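Local coordinates for protein SxtG (Microseira wollei, PDB 6U1R) that is an amidinotransferase of saxitoxin biosynthesis, probably moving an amidino group from a donor to an amine acceptor through a covalent enzyme intermediate, at residues P135-L140 against A262-T267; A162-L167 against A175-A180; C354-Y359 against G364-A369. All blocks are in the same frame, centred on the assembly; numbering follows the deposited sequence.

Contact 1. Residues P135-L140 against A262-T267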
loop_
_atom_site.group_PDB
_atom_site.type_symbol
_atom_site.label_atom_id
_atom_site.label_comp_id
_atom_site.label_asym_id
_atom_site.label_seq_id
_atom_site.Cartn_x
_atom_site.Cartn_y
_atom_site.Cartn_z
ATOM N N PRO A 135 -17.520 2.565 1.546
ATOM C CA PRO A 135 -16.288 3.226 1.074
ATOM C C PRO A 135 -15.485 3.900 2.186
ATOM O O PRO A 135 -14.243 3.978 2.103
ATOM C CB PRO A 135 -16.798 4.276 0.068
ATOM C CG PRO A 135 -18.223 4.008 -0.144
ATOM C CD PRO A 135 -18.736 3.111 0.926
ATOM N N ARG A 136 -16.169 4.409 3.217
ATOM C CA ARG A 136 -15.510 5.134 4.300
ATOM C C ARG A 136 -14.502 4.262 5.052
ATOM O O ARG A 136 -13.562 4.783 5.659
ATOM C CB ARG A 136 -16.576 5.667 5.273
ATOM C CG ARG A 136 -16.082 6.574 6.398
ATOM C CD ARG A 136 -15.811 7.999 5.951
ATOM N NE ARG A 136 -16.967 8.616 5.290
ATOM C CZ ARG A 136 -16.975 9.864 4.826
ATOM N NH1 ARG A 136 -15.918 10.650 5.009
ATOM N NH2 ARG A 136 -18.041 10.340 4.205
ATOM N N ASP A 137 -14.698 2.938 5.064
ATOM C CA ASP A 137 -13.797 2.065 5.822
ATOM C C ASP A 137 -12.441 1.886 5.148
ATOM O O ASP A 137 -11.444 1.599 5.822
ATOM C CB ASP A 137 -14.415 0.670 5.995
ATOM C CG ASP A 137 -15.723 0.674 6.751
ATOM O OD1 ASP A 137 -16.124 1.744 7.283
ATOM O OD2 ASP A 137 -16.360 -0.419 6.817
ATOM N N VAL A 138 -12.387 2.030 3.828
ATOM C CA VAL A 138 -11.324 1.457 3.010
ATOM C C VAL A 138 -10.288 2.510 2.650
ATOM O O VAL A 138 -9.116 2.187 2.422
ATOM C CB VAL A 138 -11.937 0.826 1.740
ATOM C CG1 VAL A 138 -10.851 0.260 0.810
ATOM C CG2 VAL A 138 -12.939 -0.259 2.145
ATOM N N PHE A 139 -10.713 3.779 2.589
ATOM C CA PHE A 139 -9.888 4.881 2.103
ATOM C C PHE A 139 -10.045 6.099 2.999
ATOM O O PHE A 139 -11.147 6.390 3.458
ATOM C CB PHE A 139 -10.277 5.358 0.694
ATOM C CG PHE A 139 -10.426 4.263 -0.329
ATOM C CD1 PHE A 139 -9.319 3.771 -0.984
ATOM C CD2 PHE A 139 -11.671 3.747 -0.639
ATOM C CE1 PHE A 139 -9.443 2.783 -1.953
ATOM C CE2 PHE A 139 -11.802 2.737 -1.603
ATOM C CZ PHE A 139 -10.682 2.261 -2.248
ATOM N N LEU A 140 -8.962 6.836 3.171
ATOM C CA LEU A 140 -8.970 8.177 3.731
ATOM C C LEU A 140 -8.756 9.180 2.612
ATOM O O LEU A 140 -7.904 8.965 1.740
ATOM C CB LEU A 140 -7.850 8.375 4.740
ATOM C CG LEU A 140 -7.908 7.752 6.106
ATOM C CD1 LEU A 140 -6.481 7.866 6.714
ATOM C CD2 LEU A 140 -8.935 8.493 6.939
ATOM N N ALA A 262 -15.720 -1.658 20.070
ATOM C CA ALA A 262 -15.386 -0.514 19.226
ATOM C C ALA A 262 -14.821 -0.955 17.887
ATOM O O ALA A 262 -13.882 -1.756 17.821
ATOM C CB ALA A 262 -14.385 0.404 19.931
ATOM N N LEU A 263 -15.384 -0.380 16.814
ATOM C CA LEU A 263 -14.937 -0.634 15.451
ATOM C C LEU A 263 -15.529 0.503 14.611
ATOM O O LEU A 263 -16.733 0.510 14.341
ATOM C CB LEU A 263 -15.391 -2.008 14.973
ATOM C CG LEU A 263 -15.064 -2.551 13.576
ATOM C CD1 LEU A 263 -13.943 -1.878 12.870
ATOM C CD2 LEU A 263 -14.737 -4.039 13.702
ATOM N N HIS A 264 -14.688 1.485 14.290
ATOM C CA HIS A 264 -15.024 2.727 13.594
ATOM C C HIS A 264 -15.531 3.773 14.578
ATOM O O HIS A 264 -16.158 3.443 15.591
ATOM C CB HIS A 264 -16.019 2.490 12.446
ATOM C CG HIS A 264 -15.529 1.473 11.465
ATOM N ND1 HIS A 264 -16.371 0.654 10.742
ATOM C CD2 HIS A 264 -14.267 1.117 11.121
ATOM C CE1 HIS A 264 -15.647 -0.171 10.005
ATOM N NE2 HIS A 264 -14.369 0.103 10.199
ATOM N N ILE A 265 -15.182 5.031 14.311
ATOM C CA ILE A 265 -15.420 6.135 15.242
ATOM C C ILE A 265 -16.671 6.948 14.891
ATOM O O ILE A 265 -17.074 7.827 15.682
ATOM C CB ILE A 265 -14.162 7.037 15.301
ATOM C CG1 ILE A 265 -14.053 7.802 16.637
ATOM C CG2 ILE A 265 -14.081 7.994 14.079
ATOM C CD1 ILE A 265 -12.693 8.546 16.813
ATOM N N ASP A 266 -17.310 6.680 13.750
ATOM C CA ASP A 266 -18.329 7.586 13.238
ATOM C C ASP A 266 -19.742 7.261 13.755
ATOM O O ASP A 266 -20.734 7.701 13.160
ATOM C CB ASP A 266 -18.262 7.682 11.693
ATOM C CG ASP A 266 -18.246 6.347 10.952
ATOM O OD1 ASP A 266 -18.091 5.276 11.559
ATOM O OD2 ASP A 266 -18.364 6.399 9.682
ATOM N N THR A 267 -19.845 6.550 14.887
ATOM C CA THR A 267 -20.993 6.650 15.784
ATOM C C THR A 267 -20.574 7.113 17.177
ATOM O O THR A 267 -21.383 7.040 18.112
ATOM C CB THR A 267 -21.765 5.324 15.903
ATOM O OG1 THR A 267 -20.937 4.300 16.447
ATOM C CG2 THR A 267 -22.295 4.876 14.567
#
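Asp137 and His264 meet in the buried centre of the alpha/beta-propeller fold of the amidinotransferases, where a short helical turn, 135-138, leads into the strand 139-142 and faces the loop that carries the predicted catalytic histidine. The backbones are nearest at Asp137 and His264, whose CA atoms lie 7.9 Å apart.

The main interaction is carboxylate against imidazole, and its geometry is that of packing. Asp137 OD1 sits 3.3 Å above the plane of the His264 ring, displaced toward the rim, while Asp137 OD2 approaches His264 CE1 to 3.3 Å. The planes of carboxylate and ring are inclined at 38°, so the acid leans over the imidazole and is not directed at one of its nitrogens. Leu263 CD1 lies 3.3 Å over the opposite face, and the ring is held between an acid and a methyl group. CG of His264 lies beside its own backbone N (chi1 -56°), which sends the imidazole toward 135-138.

The hydrogen-bonding ends turn elsewhere. His264 NE2 is hydrogen-bonded to OD2 of Asp215, another predicted active-site residue, and Asp137 OD2 forms a salt bridge with Arg156. The ring rotation is thus fixed by a bond at one nitrogen as well as by its two covered faces.

A second, looser interaction brings an arginine stem across an acid at a slant. Arg136 reaches Asp266 with its aliphatic part, because its bent chain carries the guanidinium off toward Asp372, with which it forms a salt bridge; Asp266 OD2 is hydrogen-bonded to His367 ND1. The two planar groups are 64° apart, and Arg136 NE is 5.1 Å from Asp266 OD2. Any attraction would be long-range, without a direct ion pair, the actual touch being Arg136 CG on Asp266 OD2 at 4.0 Å.

Contact 2. Residues A162-L167 against A175-A180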
loop_
_atom_site.group_PDB
_atom_site.type_symbol
_atom_site.label_atom_id
_atom_site.label_comp_id
_atom_site.label_asym_id
_atom_site.label_seq_id
_atom_site.Cartn_x
_atom_site.Cartn_y
_atom_site.Cartn_z
ATOM N N ALA A 162 -13.193 -2.746 -6.263
ATOM C CA ALA A 162 -14.373 -2.174 -6.921
ATOM C C ALA A 162 -14.199 -0.696 -7.244
ATOM O O ALA A 162 -14.886 -0.181 -8.143
ATOM C CB ALA A 162 -15.617 -2.362 -6.053
ATOM N N TYR A 163 -13.265 -0.022 -6.573
ATOM C CA TYR A 163 -13.035 1.408 -6.709
ATOM C C TYR A 163 -11.902 1.780 -7.659
ATOM O O TYR A 163 -11.646 2.968 -7.846
ATOM C CB TYR A 163 -12.724 2.006 -5.339
ATOM C CG TYR A 163 -13.776 1.719 -4.296
ATOM C CD1 TYR A 163 -13.760 0.539 -3.570
ATOM C CD2 TYR A 163 -14.788 2.637 -4.032
ATOM C CE1 TYR A 163 -14.723 0.268 -2.625
ATOM C CE2 TYR A 163 -15.734 2.384 -3.088
ATOM C CZ TYR A 163 -15.707 1.195 -2.386
ATOM O OH TYR A 163 -16.664 0.963 -1.451
ATOM N N ARG A 164 -11.183 0.812 -8.225
ATOM C CA ARG A 164 -9.960 1.155 -8.943
ATOM C C ARG A 164 -10.234 1.919 -10.242
ATOM O O ARG A 164 -9.401 2.734 -10.658
ATOM C CB ARG A 164 -9.143 -0.110 -9.217
ATOM C CG ARG A 164 -8.328 -0.589 -7.998
ATOM C CD ARG A 164 -7.341 0.483 -7.470
ATOM N NE ARG A 164 -6.684 0.097 -6.202
ATOM C CZ ARG A 164 -5.725 -0.813 -6.145
ATOM N NH1 ARG A 164 -5.352 -1.430 -7.252
ATOM N NH2 ARG A 164 -5.144 -1.116 -5.004
ATOM N N ASP A 165 -11.367 1.682 -10.902
ATOM C CA ASP A 165 -11.721 2.517 -12.051
ATOM C C ASP A 165 -11.770 3.991 -11.657
ATOM O O ASP A 165 -11.239 4.857 -12.364
ATOM C CB ASP A 165 -13.074 2.095 -12.627
ATOM C CG ASP A 165 -13.012 0.809 -13.421
ATOM O OD1 ASP A 165 -11.935 0.475 -13.952
ATOM O OD2 ASP A 165 -14.060 0.139 -13.530
ATOM N N LEU A 166 -12.446 4.294 -10.544
ATOM C CA LEU A 166 -12.550 5.670 -10.081
ATOM C C LEU A 166 -11.191 6.219 -9.655
ATOM O O LEU A 166 -10.835 7.355 -9.994
ATOM C CB LEU A 166 -13.556 5.740 -8.928
ATOM C CG LEU A 166 -15.026 5.694 -9.356
ATOM C CD1 LEU A 166 -15.907 5.342 -8.171
ATOM C CD2 LEU A 166 -15.449 7.028 -10.004
ATOM N N LEU A 167 -10.423 5.430 -8.900
ATOM C CA LEU A 167 -9.116 5.888 -8.439
ATOM C C LEU A 167 -8.192 6.236 -9.605
ATOM O O LEU A 167 -7.513 7.271 -9.581
ATOM C CB LEU A 167 -8.495 4.818 -7.529
ATOM C CG LEU A 167 -9.265 4.606 -6.202
ATOM C CD1 LEU A 167 -8.956 3.256 -5.521
ATOM C CD2 LEU A 167 -8.962 5.720 -5.243
ATOM N N ALA A 175 -4.859 13.697 -8.807
ATOM C CA ALA A 175 -4.933 13.320 -7.402
ATOM C C ALA A 175 -3.697 12.536 -6.977
ATOM O O ALA A 175 -3.088 11.805 -7.767
ATOM C CB ALA A 175 -6.185 12.491 -7.151
ATOM N N LYS A 176 -3.339 12.679 -5.704
ATOM C CA LYS A 176 -2.346 11.808 -5.103
ATOM C C LYS A 176 -3.027 10.544 -4.589
ATOM O O LYS A 176 -4.208 10.554 -4.233
ATOM C CB LYS A 176 -1.602 12.540 -3.994
ATOM C CG LYS A 176 -0.799 13.703 -4.551
ATOM C CD LYS A 176 -0.082 14.510 -3.475
ATOM C CE LYS A 176 0.791 15.592 -4.113
ATOM N NZ LYS A 176 1.971 15.935 -3.262
ATOM N N TRP A 177 -2.287 9.443 -4.609
ATOM C CA TRP A 177 -2.882 8.123 -4.417
ATOM C C TRP A 177 -1.800 7.222 -3.842
ATOM O O TRP A 177 -0.825 6.892 -4.523
ATOM C CB TRP A 177 -3.437 7.594 -5.740
ATOM C CG TRP A 177 -4.035 6.223 -5.728
ATOM C CD1 TRP A 177 -4.559 5.552 -4.660
ATOM C CD2 TRP A 177 -4.175 5.356 -6.856
ATOM N NE1 TRP A 177 -5.004 4.313 -5.057
ATOM C CE2 TRP A 177 -4.773 4.169 -6.401
ATOM C CE3 TRP A 177 -3.827 5.462 -8.207
ATOM C CZ2 TRP A 177 -5.046 3.098 -7.251
ATOM C CZ3 TRP A 177 -4.080 4.400 -9.042
ATOM C CH2 TRP A 177 -4.694 3.233 -8.569
ATOM N N THR A 178 -1.967 6.828 -2.586
ATOM C CA THR A 178 -0.929 6.111 -1.877
ATOM C C THR A 178 -1.584 4.970 -1.115
ATOM O O THR A 178 -2.803 4.952 -0.917
ATOM C CB THR A 178 -0.145 7.031 -0.918
ATOM O OG1 THR A 178 -0.989 7.477 0.137
ATOM C CG2 THR A 178 0.352 8.265 -1.610
ATOM N N ALA A 179 -0.771 4.000 -0.713
ATOM C CA ALA A 179 -1.245 2.892 0.102
ATOM C C ALA A 179 -0.332 2.724 1.308
ATOM O O ALA A 179 0.888 2.888 1.203
ATOM C CB ALA A 179 -1.282 1.590 -0.695
ATOM N N ALA A 180 -0.918 2.409 2.447
ATOM C CA ALA A 180 -0.113 1.885 3.533
ATOM C C ALA A 180 0.387 0.506 3.105
ATOM O O ALA A 180 -0.281 -0.175 2.321
ATOM C CB ALA A 180 -0.925 1.766 4.814
#
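Trp177 extends its indole toward the helix with CG opposite the backbone N (chi1 178°), and a bend at chi2 of Arg164 turns that chain to meet it. Leu167 lies over the ring: its CB is 4.1 Å from the centroid of the six-membered ring of Trp177 and 21° off the normal, a CH-pi contact over the face. Arg164 comes instead to the rim, near the indole plane, where CD is 3.5 Å from Trp177 CZ2 and NE is 3.6 Å from the same carbon. Guanidinium and indole planes are 72° apart, so the ring presents its edge to a guanidinium face.

This packing seats helix 164-172 on strand 176-179 within a beta-alpha-beta crossover that starts from the parallel strand 145-148. Glu148 of that first strand takes the indole N-H of Trp177 on OE2 and forms a salt bridge to Arg164 NH2 through OE1. Arg164 NH1 also bonds to the carbonyl O of Lys182 of the second subunit.

One carboxylate thereby satisfies a buried indole N-H and probably balances much of the arginine's charge, while Arg164 meets Trp177 through CD and NE at the indole edge, by packing.

Contact 3. Residues C354-Y359 against G364-A369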
loop_
_atom_site.group_PDB
_atom_site.type_symbol
_atom_site.label_atom_id
_atom_site.label_comp_id
_atom_site.label_asym_id
_atom_site.label_seq_id
_atom_site.Cartn_x
_atom_site.Cartn_y
_atom_site.Cartn_z
ATOM N N CYS A 354 -34.045 10.732 5.623
ATOM C CA CYS A 354 -33.995 9.644 4.648
ATOM C C CYS A 354 -34.180 8.305 5.359
ATOM O O CYS A 354 -33.540 8.071 6.388
ATOM C CB CYS A 354 -32.649 9.676 3.898
ATOM S SG CYS A 354 -32.505 8.456 2.537
ATOM N N SER A 355 -35.019 7.416 4.810
ATOM C CA SER A 355 -35.137 6.053 5.325
ATOM C C SER A 355 -33.927 5.233 4.884
ATOM O O SER A 355 -33.572 5.222 3.698
ATOM C CB SER A 355 -36.419 5.374 4.832
ATOM O OG SER A 355 -37.573 6.068 5.273
ATOM N N PHE A 356 -33.290 4.549 5.838
ATOM C CA PHE A 356 -32.003 3.920 5.564
ATOM C C PHE A 356 -31.673 2.771 6.513
ATOM O O PHE A 356 -30.551 2.257 6.473
ATOM C CB PHE A 356 -30.893 4.983 5.613
ATOM C CG PHE A 356 -29.734 4.714 4.666
ATOM C CD1 PHE A 356 -29.948 4.593 3.305
ATOM C CD2 PHE A 356 -28.434 4.598 5.135
ATOM C CE1 PHE A 356 -28.892 4.369 2.425
ATOM C CE2 PHE A 356 -27.373 4.376 4.267
ATOM C CZ PHE A 356 -27.613 4.253 2.901
ATOM N N GLU A 357 -32.623 2.338 7.359
ATOM C CA GLU A 357 -32.319 1.230 8.268
ATOM C C GLU A 357 -32.043 -0.082 7.545
ATOM O O GLU A 357 -31.401 -0.965 8.134
ATOM C CB GLU A 357 -33.445 0.997 9.272
ATOM C CG GLU A 357 -33.594 2.126 10.255
ATOM C CD GLU A 357 -34.364 1.726 11.490
ATOM O OE1 GLU A 357 -35.263 0.846 11.396
ATOM O OE2 GLU A 357 -34.055 2.291 12.562
ATOM N N SER A 358 -32.491 -0.227 6.284
ATOM C CA SER A 358 -32.182 -1.430 5.511
ATOM C C SER A 358 -30.709 -1.530 5.168
ATOM O O SER A 358 -30.256 -2.605 4.765
ATOM C CB SER A 358 -32.980 -1.474 4.205
ATOM O OG SER A 358 -34.366 -1.642 4.478
ATOM N N TYR A 359 -29.968 -0.434 5.286
ATOM C CA TYR A 359 -28.531 -0.452 5.073
ATOM C C TYR A 359 -27.769 -0.943 6.294
ATOM O O TYR A 359 -26.652 -1.448 6.149
ATOM C CB TYR A 359 -28.062 0.953 4.691
ATOM C CG TYR A 359 -26.915 0.982 3.697
ATOM C CD1 TYR A 359 -27.155 0.895 2.325
ATOM C CD2 TYR A 359 -25.598 1.145 4.122
ATOM C CE1 TYR A 359 -26.117 0.939 1.401
ATOM C CE2 TYR A 359 -24.551 1.184 3.201
ATOM C CZ TYR A 359 -24.813 1.077 1.851
ATOM O OH TYR A 359 -23.787 1.131 0.936
ATOM N N GLY A 364 -23.236 -0.115 7.984
ATOM C CA GLY A 364 -23.062 1.322 7.859
ATOM C C GLY A 364 -24.370 2.078 7.745
ATOM O O GLY A 364 -25.436 1.510 7.503
ATOM N N SER A 365 -24.263 3.400 7.912
ATOM C CA SER A 365 -25.327 4.310 7.509
ATOM C C SER A 365 -24.697 5.363 6.596
ATOM O O SER A 365 -23.727 5.053 5.900
ATOM C CB SER A 365 -26.028 4.916 8.732
ATOM O OG SER A 365 -27.187 5.650 8.353
ATOM N N PHE A 366 -25.210 6.602 6.592
ATOM C CA PHE A 366 -24.881 7.549 5.516
ATOM C C PHE A 366 -23.383 7.862 5.454
ATOM O O PHE A 366 -22.792 7.926 4.368
ATOM C CB PHE A 366 -25.662 8.857 5.692
ATOM C CG PHE A 366 -27.137 8.658 5.879
ATOM C CD1 PHE A 366 -27.933 8.216 4.828
ATOM C CD2 PHE A 366 -27.729 8.895 7.121
ATOM C CE1 PHE A 366 -29.290 8.021 5.011
ATOM C CE2 PHE A 366 -29.064 8.710 7.306
ATOM C CZ PHE A 366 -29.855 8.272 6.260
ATOM N N HIS A 367 -22.762 8.136 6.603
ATOM C CA HIS A 367 -21.343 8.464 6.591
ATOM C C HIS A 367 -20.504 7.263 6.151
ATOM O O HIS A 367 -19.571 7.414 5.359
ATOM C CB HIS A 367 -20.925 8.993 7.967
ATOM C CG HIS A 367 -19.541 9.577 8.018
ATOM N ND1 HIS A 367 -18.465 8.889 8.538
ATOM C CD2 HIS A 367 -19.067 10.792 7.652
ATOM C CE1 HIS A 367 -17.387 9.648 8.484
ATOM N NE2 HIS A 367 -17.720 10.809 7.948
ATOM N N CYS A 368 -20.838 6.059 6.632
ATOM C CA CYS A 368 -20.118 4.846 6.233
ATOM C C CYS A 368 -20.239 4.584 4.739
ATOM O O CYS A 368 -19.308 4.065 4.115
ATOM C CB CYS A 368 -20.668 3.629 6.969
ATOM S SG CYS A 368 -20.371 3.666 8.717
ATOM N N ALA A 369 -21.419 4.862 4.179
ATOM C CA ALA A 369 -21.776 4.540 2.813
ATOM C C ALA A 369 -21.183 5.504 1.802
ATOM O O ALA A 369 -21.411 5.312 0.602
ATOM C CB ALA A 369 -23.305 4.523 2.668
#
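Between Tyr359 and Gly364 the chain doubles back, bringing the CA of Tyr359 within 6.2 Å of the CA of Ser365; Tyr359 N bonds to Phe356 O three residues back, and Ala369 N to Ser365 O four residues back, as in a helical turn.

The rings of Phe356 and Phe366 form an offset stack: their centroids are 4.6 Å apart and their planes are inclined at 20°. The rings slide past each other in opposite directions, so Phe366 CE1 lies over Phe356 CG at 3.4 Å instead of over the ring centre. Phe366 gets there with CG beside the backbone N (chi1 -51°), which folds the ring back toward 354-359. The other face of Phe356 is covered by Tyr359 CB, 3.5 Å above the plane, and Ser365 OG stands at its edge.

Apart from Cys354, which ends strand 350-354, both segments lie in the loop before strand 370-375 of the alpha/beta-propeller fold; it carries Cys368, the predicted site of the amidino-cysteine intermediate. Ala369 CB meets Tyr359 CE2 at 3.6 Å, and the carbonyl O of Gly364 lies near the plane of the same tyrosine ring, at its edge, 3.4 Å from CD2. The hydroxyl end of Tyr359 is fixed separately, by a hydrogen bond between OH and the carbonyl O of Ala133.

At the end of strand 350-354, Cys354 adds a sulfur-aromatic contact with Phe366. SG is 5.3 Å from the ring centroid and 72° off the normal, an oblique approach, while Cys354 CB packs against Phe366 CE1 at 3.9 Å. Helix 83-102 adjoins this cluster through Phe96, whose ring meets that of Phe366 with the two planes well inclined to each other.

How the contacts relate
Along the chain, contact 2 is nested inside the loop closed by contact 1, and contact 3 follows both. Contact 1 lies near the centre of the chain, with its centre about 17 Å from that of contact 2 and about 13 Å from that of contact 3; the centres of contacts 2 and 3 are about 24 Å apart, with nearest atoms about 7 Å. Contacts 1 and 2 reach the same three-stranded sheet, strands 139-142, 145-148 and 176-179, and Phe139 meets Tyr163 edge-to-face. Toward contact 3, Arg136 NE probably hydrogen-bonds to His367 O (2.9 Å), and Pro135 packs on Cys368. Segment 135-140 thus connects the predicted catalytic loops with the sheet whose outer strand, 176-179, meets the second subunit.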